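Long-range contact in universal stress protein A-like protein (Arabidopsis thaliana, PDB 2GM3), which binds AMP and belongs to the universal stress protein family, though its cellular role is not established: residues A11-P23 / R78-F92. Numbering follows the deposited sequence.
Sequences AVNASTIKDYPNP and RQSNKAKGLHLLEFF. With AMP (adenosine monophosphate), chain G.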
loop_
_atom_site.group_PDB
_atom_site.type_symbol
_atom_site.label_atom_id
_atom_site.label_comp_id
_atom_site.label_asym_id
_atom_site.label_seq_id
_atom_site.Cartn_x
_atom_site.Cartn_y
_atom_site.Cartn_z
ATOM N N ALA A 11 -4.744 -7.655 6.591
ATOM C CA ALA A 11 -4.909 -9.065 6.401
ATOM C C ALA A 11 -3.877 -9.748 7.294
ATOM O O ALA A 11 -2.668 -9.562 7.111
ATOM C CB ALA A 11 -4.678 -9.399 4.937
ATOM N N VAL A 12 -4.344 -10.537 8.260
ATOM C CA VAL A 12 -3.455 -11.142 9.258
ATOM C C VAL A 12 -3.542 -12.657 9.217
ATOM O O VAL A 12 -4.622 -13.245 9.015
ATOM C CB VAL A 12 -3.726 -10.613 10.696
ATOM C CG1 VAL A 12 -3.586 -9.066 10.766
ATOM C CG2 VAL A 12 -5.077 -11.017 11.200
ATOM N N ASN A 13 -2.389 -13.294 9.370
ATOM C CA ASN A 13 -2.331 -14.742 9.395
ATOM C C ASN A 13 -1.343 -15.241 10.455
ATOM O O ASN A 13 -0.593 -14.447 11.054
ATOM C CB ASN A 13 -1.965 -15.269 8.020
ATOM C CG ASN A 13 -0.586 -14.842 7.592
ATOM O OD1 ASN A 13 -0.178 -13.672 7.756
ATOM N ND2 ASN A 13 0.148 -15.780 7.031
ATOM N N ALA A 14 -1.372 -16.555 10.677
ATOM C CA ALA A 14 -0.586 -17.193 11.711
ATOM C C ALA A 14 0.812 -17.513 11.199
ATOM O O ALA A 14 0.986 -17.743 10.029
ATOM C CB ALA A 14 -1.301 -18.469 12.198
ATOM N N SER A 15 1.799 -17.538 12.080
ATOM C CA SER A 15 3.137 -17.933 11.692
ATOM C C SER A 15 3.209 -19.438 11.560
ATOM O O SER A 15 2.507 -20.154 12.277
ATOM C CB SER A 15 4.153 -17.482 12.721
ATOM O OG SER A 15 5.304 -18.286 12.611
ATOM N N THR A 16 4.057 -19.920 10.653
ATOM C CA THR A 16 4.291 -21.368 10.539
ATOM C C THR A 16 5.604 -21.805 11.202
ATOM O O THR A 16 5.836 -23.001 11.351
ATOM C CB THR A 16 4.216 -21.897 9.080
ATOM O OG1 THR A 16 5.264 -21.313 8.309
ATOM C CG2 THR A 16 2.871 -21.547 8.437
ATOM N N ILE A 17 6.451 -20.850 11.590
ATOM C CA ILE A 17 7.700 -21.164 12.269
ATOM C C ILE A 17 7.624 -20.783 13.734
ATOM O O ILE A 17 8.097 -21.526 14.605
ATOM C CB ILE A 17 8.917 -20.457 11.645
ATOM C CG1 ILE A 17 8.522 -19.082 11.069
ATOM C CG2 ILE A 17 9.629 -21.399 10.617
ATOM C CD1 ILE A 17 9.444 -17.963 11.488
ATOM N N LYS A 18 7.056 -19.609 14.004
ATOM C CA LYS A 18 6.824 -19.177 15.380
ATOM C C LYS A 18 5.744 -20.073 15.952
ATOM O O LYS A 18 4.754 -20.349 15.279
ATOM C CB LYS A 18 6.364 -17.710 15.449
ATOM C CG LYS A 18 7.399 -16.693 14.945
ATOM C CD LYS A 18 7.253 -15.317 15.589
ATOM C CE LYS A 18 8.574 -14.945 16.334
ATOM N NZ LYS A 18 8.438 -13.707 17.201
ATOM N N ASP A 19 5.935 -20.538 17.184
ATOM C CA ASP A 19 4.875 -21.260 17.864
ATOM C C ASP A 19 3.527 -20.495 17.876
ATOM O O ASP A 19 3.450 -19.267 17.797
ATOM C CB ASP A 19 5.306 -21.720 19.262
ATOM C CG ASP A 19 5.861 -23.145 19.257
ATOM O OD1 ASP A 19 5.724 -23.822 18.212
ATOM O OD2 ASP A 19 6.427 -23.600 20.287
ATOM N N TYR A 20 2.466 -21.272 17.939
ATOM C CA TYR A 20 1.119 -20.769 17.956
ATOM C C TYR A 20 0.853 -20.180 19.359
ATOM O O TYR A 20 1.441 -20.639 20.360
ATOM C CB TYR A 20 0.226 -21.980 17.525
ATOM C CG TYR A 20 -0.856 -22.482 18.469
ATOM C CD1 TYR A 20 -0.525 -23.209 19.597
ATOM C CD2 TYR A 20 -2.224 -22.267 18.196
ATOM C CE1 TYR A 20 -1.507 -23.676 20.466
ATOM C CE2 TYR A 20 -3.230 -22.736 19.059
ATOM C CZ TYR A 20 -2.858 -23.431 20.194
ATOM O OH TYR A 20 -3.810 -23.935 21.080
ATOM N N PRO A 21 -0.032 -19.178 19.432
ATOM C CA PRO A 21 -0.750 -18.542 18.331
ATOM C C PRO A 21 -0.207 -17.228 17.719
ATOM O O PRO A 21 -0.986 -16.316 17.366
ATOM C CB PRO A 21 -2.192 -18.442 18.884
ATOM C CG PRO A 21 -2.073 -18.846 20.410
ATOM C CD PRO A 21 -0.601 -18.780 20.723
ATOM N N ASN A 22 1.110 -17.185 17.533
ATOM C CA ASN A 22 1.769 -16.014 16.982
ATOM C C ASN A 22 1.318 -15.648 15.591
ATOM O O ASN A 22 1.115 -16.546 14.754
ATOM C CB ASN A 22 3.250 -16.251 17.006
ATOM C CG ASN A 22 3.714 -16.463 18.373
ATOM O OD1 ASN A 22 3.333 -15.716 19.258
ATOM N ND2 ASN A 22 4.469 -17.516 18.597
ATOM N N PRO A 23 1.161 -14.329 15.330
ATOM C CA PRO A 23 0.954 -13.838 13.946
ATOM C C PRO A 23 2.187 -14.104 13.101
ATOM O O PRO A 23 3.280 -14.245 13.633
ATOM C CB PRO A 23 0.827 -12.334 14.134
ATOM C CG PRO A 23 1.616 -12.061 15.467
ATOM C CD PRO A 23 1.208 -13.232 16.313
ATOM N N ARG A 78 -8.323 -27.034 20.511
ATOM C CA ARG A 78 -7.799 -25.782 20.981
ATOM C C ARG A 78 -6.719 -25.265 20.052
ATOM O O ARG A 78 -6.335 -24.122 20.151
ATOM C CB ARG A 78 -7.287 -25.922 22.419
ATOM C CG ARG A 78 -8.379 -25.770 23.483
ATOM C CD ARG A 78 -7.814 -25.714 24.911
ATOM N NE ARG A 78 -7.296 -27.006 25.388
ATOM C CZ ARG A 78 -8.026 -27.961 25.975
ATOM N NH1 ARG A 78 -9.333 -27.799 26.164
ATOM N NH2 ARG A 78 -7.444 -29.087 26.374
ATOM N N GLN A 79 -6.263 -26.110 19.136
ATOM C CA GLN A 79 -5.232 -25.763 18.162
ATOM C C GLN A 79 -5.771 -25.817 16.735
ATOM O O GLN A 79 -5.009 -25.823 15.767
ATOM C CB GLN A 79 -4.051 -26.726 18.282
ATOM C CG GLN A 79 -3.229 -26.576 19.561
ATOM C CD GLN A 79 -2.186 -27.680 19.742
ATOM O OE1 GLN A 79 -2.073 -28.612 18.921
ATOM N NE2 GLN A 79 -1.413 -27.582 20.828
ATOM N N SER A 80 -7.087 -25.892 16.592
ATOM C CA SER A 80 -7.708 -25.883 15.274
ATOM C C SER A 80 -7.442 -24.541 14.586
ATOM O O SER A 80 -6.943 -23.611 15.213
ATOM C CB SER A 80 -9.218 -26.097 15.411
ATOM O OG SER A 80 -9.805 -24.951 15.977
ATOM N N ASN A 81 -7.812 -24.458 13.310
ATOM C CA ASN A 81 -7.731 -23.225 12.547
ATOM C C ASN A 81 -8.662 -22.154 13.083
ATOM O O ASN A 81 -8.308 -20.967 13.081
ATOM C CB ASN A 81 -8.016 -23.466 11.060
ATOM C CG ASN A 81 -7.088 -24.501 10.438
ATOM O OD1 ASN A 81 -6.014 -24.802 10.972
ATOM N ND2 ASN A 81 -7.511 -25.068 9.310
ATOM N N LYS A 82 -9.849 -22.567 13.532
ATOM C CA LYS A 82 -10.807 -21.654 14.137
ATOM C C LYS A 82 -10.160 -20.960 15.327
ATOM O O LYS A 82 -10.181 -19.738 15.430
ATOM C CB LYS A 82 -12.058 -22.403 14.561
ATOM C CG LYS A 82 -13.041 -22.600 13.413
ATOM C CD LYS A 82 -14.334 -23.276 13.874
ATOM C CE LYS A 82 -15.384 -23.196 12.779
ATOM N NZ LYS A 82 -16.562 -24.116 13.015
ATOM N N ALA A 83 -9.548 -21.749 16.204
ATOM C CA ALA A 83 -8.927 -21.216 17.399
ATOM C C ALA A 83 -7.673 -20.435 17.045
ATOM O O ALA A 83 -7.474 -19.350 17.549
ATOM C CB ALA A 83 -8.630 -22.327 18.396
ATOM N N LYS A 84 -6.821 -21.001 16.200
ATOM C CA LYS A 84 -5.664 -20.271 15.668
ATOM C C LYS A 84 -6.152 -18.943 15.123
ATOM O O LYS A 84 -5.558 -17.912 15.372
ATOM C CB LYS A 84 -4.911 -21.089 14.605
ATOM C CG LYS A 84 -3.663 -21.805 15.175
ATOM C CD LYS A 84 -3.493 -23.274 14.711
ATOM C CE LYS A 84 -2.018 -23.709 14.810
ATOM N NZ LYS A 84 -1.737 -25.197 14.941
ATOM N N GLY A 85 -7.304 -18.963 14.466
ATOM C CA GLY A 85 -7.880 -17.737 13.961
ATOM C C GLY A 85 -8.224 -16.689 15.021
ATOM O O GLY A 85 -7.813 -15.511 14.902
ATOM N N LEU A 86 -9.001 -17.094 16.024
ATOM C CA LEU A 86 -9.500 -16.163 17.022
ATOM C C LEU A 86 -8.343 -15.574 17.850
ATOM O O LEU A 86 -8.302 -14.379 18.092
ATOM C CB LEU A 86 -10.577 -16.840 17.927
ATOM C CG LEU A 86 -11.874 -17.278 17.237
ATOM C CD1 LEU A 86 -12.792 -18.086 18.139
ATOM C CD2 LEU A 86 -12.641 -16.079 16.701
ATOM N N HIS A 87 -7.406 -16.426 18.260
ATOM C CA HIS A 87 -6.240 -16.009 19.061
ATOM C C HIS A 87 -5.442 -14.948 18.303
ATOM O O HIS A 87 -4.899 -14.006 18.854
ATOM C CB HIS A 87 -5.286 -17.188 19.283
ATOM C CG HIS A 87 -5.618 -18.050 20.460
ATOM N ND1 HIS A 87 -5.901 -17.539 21.709
ATOM C CD2 HIS A 87 -5.662 -19.398 20.589
ATOM C CE1 HIS A 87 -6.127 -18.535 22.553
ATOM N NE2 HIS A 87 -5.973 -19.674 21.901
ATOM N N LEU A 88 -5.385 -15.142 17.004
ATOM C CA LEU A 88 -4.738 -14.237 16.122
ATOM C C LEU A 88 -5.407 -12.850 16.145
ATOM O O LEU A 88 -4.731 -11.821 16.320
ATOM C CB LEU A 88 -4.811 -14.833 14.727
ATOM C CG LEU A 88 -3.837 -14.428 13.651
ATOM C CD1 LEU A 88 -2.419 -14.468 14.215
ATOM C CD2 LEU A 88 -3.998 -15.446 12.563
ATOM N N LEU A 89 -6.719 -12.832 15.943
ATOM C CA LEU A 89 -7.530 -11.624 16.021
ATOM C C LEU A 89 -7.388 -10.909 17.348
ATOM O O LEU A 89 -7.264 -9.698 17.392
ATOM C CB LEU A 89 -8.992 -12.004 15.866
ATOM C CG LEU A 89 -9.552 -11.775 14.471
ATOM C CD1 LEU A 89 -8.569 -11.997 13.350
ATOM C CD2 LEU A 89 -10.807 -12.619 14.364
ATOM N N GLU A 90 -7.426 -11.676 18.433
ATOM C CA GLU A 90 -7.295 -11.134 19.760
ATOM C C GLU A 90 -5.939 -10.441 19.992
ATOM O O GLU A 90 -5.873 -9.408 20.682
ATOM C CB GLU A 90 -7.530 -12.235 20.794
ATOM C CG GLU A 90 -7.594 -11.724 22.201
ATOM C CD GLU A 90 -7.906 -12.797 23.221
ATOM O OE1 GLU A 90 -7.872 -14.006 22.905
ATOM O OE2 GLU A 90 -8.187 -12.425 24.373
ATOM N N PHE A 91 -4.870 -11.000 19.424
ATOM C CA PHE A 91 -3.564 -10.341 19.493
ATOM C C PHE A 91 -3.602 -8.929 18.899
ATOM O O PHE A 91 -3.164 -7.998 19.544
ATOM C CB PHE A 91 -2.424 -11.173 18.874
ATOM C CG PHE A 91 -1.129 -10.405 18.743
ATOM C CD1 PHE A 91 -0.218 -10.361 19.802
ATOM C CD2 PHE A 91 -0.824 -9.704 17.552
ATOM C CE1 PHE A 91 0.990 -9.625 19.688
ATOM C CE2 PHE A 91 0.374 -8.964 17.431
ATOM C CZ PHE A 91 1.279 -8.935 18.493
ATOM N N PHE A 92 -4.196 -8.773 17.724
ATOM C CA PHE A 92 -4.223 -7.473 17.054
ATOM C C PHE A 92 -5.229 -6.504 17.630
ATOM O O PHE A 92 -4.997 -5.302 17.632
ATOM C CB PHE A 92 -4.440 -7.635 15.544
ATOM C CG PHE A 92 -3.275 -8.255 14.844
ATOM C CD1 PHE A 92 -3.263 -9.620 14.570
ATOM C CD2 PHE A 92 -2.181 -7.479 14.459
ATOM C CE1 PHE A 92 -2.181 -10.207 13.905
ATOM C CE2 PHE A 92 -1.085 -8.053 13.796
ATOM C CZ PHE A 92 -1.074 -9.419 13.524
HETATM P P AMP G . 2.758 -13.341 0.797
HETATM O O1P AMP G . 2.050 -14.574 0.786
HETATM O O2P AMP G . 4.092 -13.399 1.443
HETATM O O3P AMP G . 2.806 -12.580 -0.439
HETATM O "O5'" AMP G . 1.975 -12.329 1.746
HETATM C "C5'" AMP G . 1.857 -12.602 3.124
HETATM C "C4'" AMP G . 0.720 -11.746 3.612
HETATM O "O4'" AMP G . -0.567 -12.181 3.056
HETATM C "C3'" AMP G . 0.543 -11.807 5.103
HETATM O "O3'" AMP G . 1.481 -10.866 5.701
HETATM C "C2'" AMP G . -0.891 -11.321 5.245
HETATM O "O2'" AMP G . -0.895 -9.893 5.222
HETATM C "C1'" AMP G . -1.579 -11.880 4.005
HETATM N N9 AMP G . -2.113 -13.218 4.327
HETATM C C8 AMP G . -1.546 -14.423 4.089
HETATM N N7 AMP G . -2.361 -15.391 4.542
HETATM C C5 AMP G . -3.462 -14.805 5.030
HETATM C C6 AMP G . -4.652 -15.257 5.609
HETATM N N6 AMP G . -4.917 -16.537 5.799
HETATM N N1 AMP G . -5.547 -14.357 5.998
HETATM C C2 AMP G . -5.362 -13.060 5.863
HETATM N N3 AMP G . -4.256 -12.579 5.314
HETATM C C4 AMP G . -3.298 -13.426 4.890
#
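V12 and P23 meet the ring of F92, and L88 fits between the two arms of the 11-23 loop, all apolar contacts. V12 CG1 lies over one face of the F92 phenyl, 3.7 Å from its centroid and 14° off the ring normal, a CH-pi contact; F91 CD2 lies over the opposite face. P23 CB reaches F92 CZ at 3.5 Å, and P23 CG sits over a face of F91. With CG anti to its backbone N (chi1 -158°), L88 forks into the loop: CD2 comes to 3.4 Å from A14 N, while CD1 touches CA of P23.

This loop joins strand 6-11, central in the parallel five-stranded sheet, to helix 25-39, and helix 81-99 lies against the loop. In this nucleotide-binding alpha/beta fold of the universal stress protein family, the end of the strand and the start of the loop form part of the AMP pocket: A11 O accepts a 2.6 Å hydrogen bond from the ribose O2', and the N13 side chain lies against the adenine and ribose, its OD1 hydrogen-bonded to S24. V12 lies between nucleotide and helix, its side chain on F92 and its backbone O hydrogen-bonded to H52 ND1 and near adenine C2.

Farther out, P21, preceded by a cis peptide bond, sets CG over a face of the H87 imidazole, 3.9 Å from the centroid. The Y20 ring takes K84 CG at its edge, 3.4 Å from CD2, and the Q79 side chain crosses that of Y20 at about a right angle, its CG 3.1 Å from Y20 OH.

One hydrogen bond spans the segments: Y20 OH donates to R78 O at 2.7 Å, from 59° out of the carbonyl plane, shortly before the N-cap S80, whose OG accepts from A83 N.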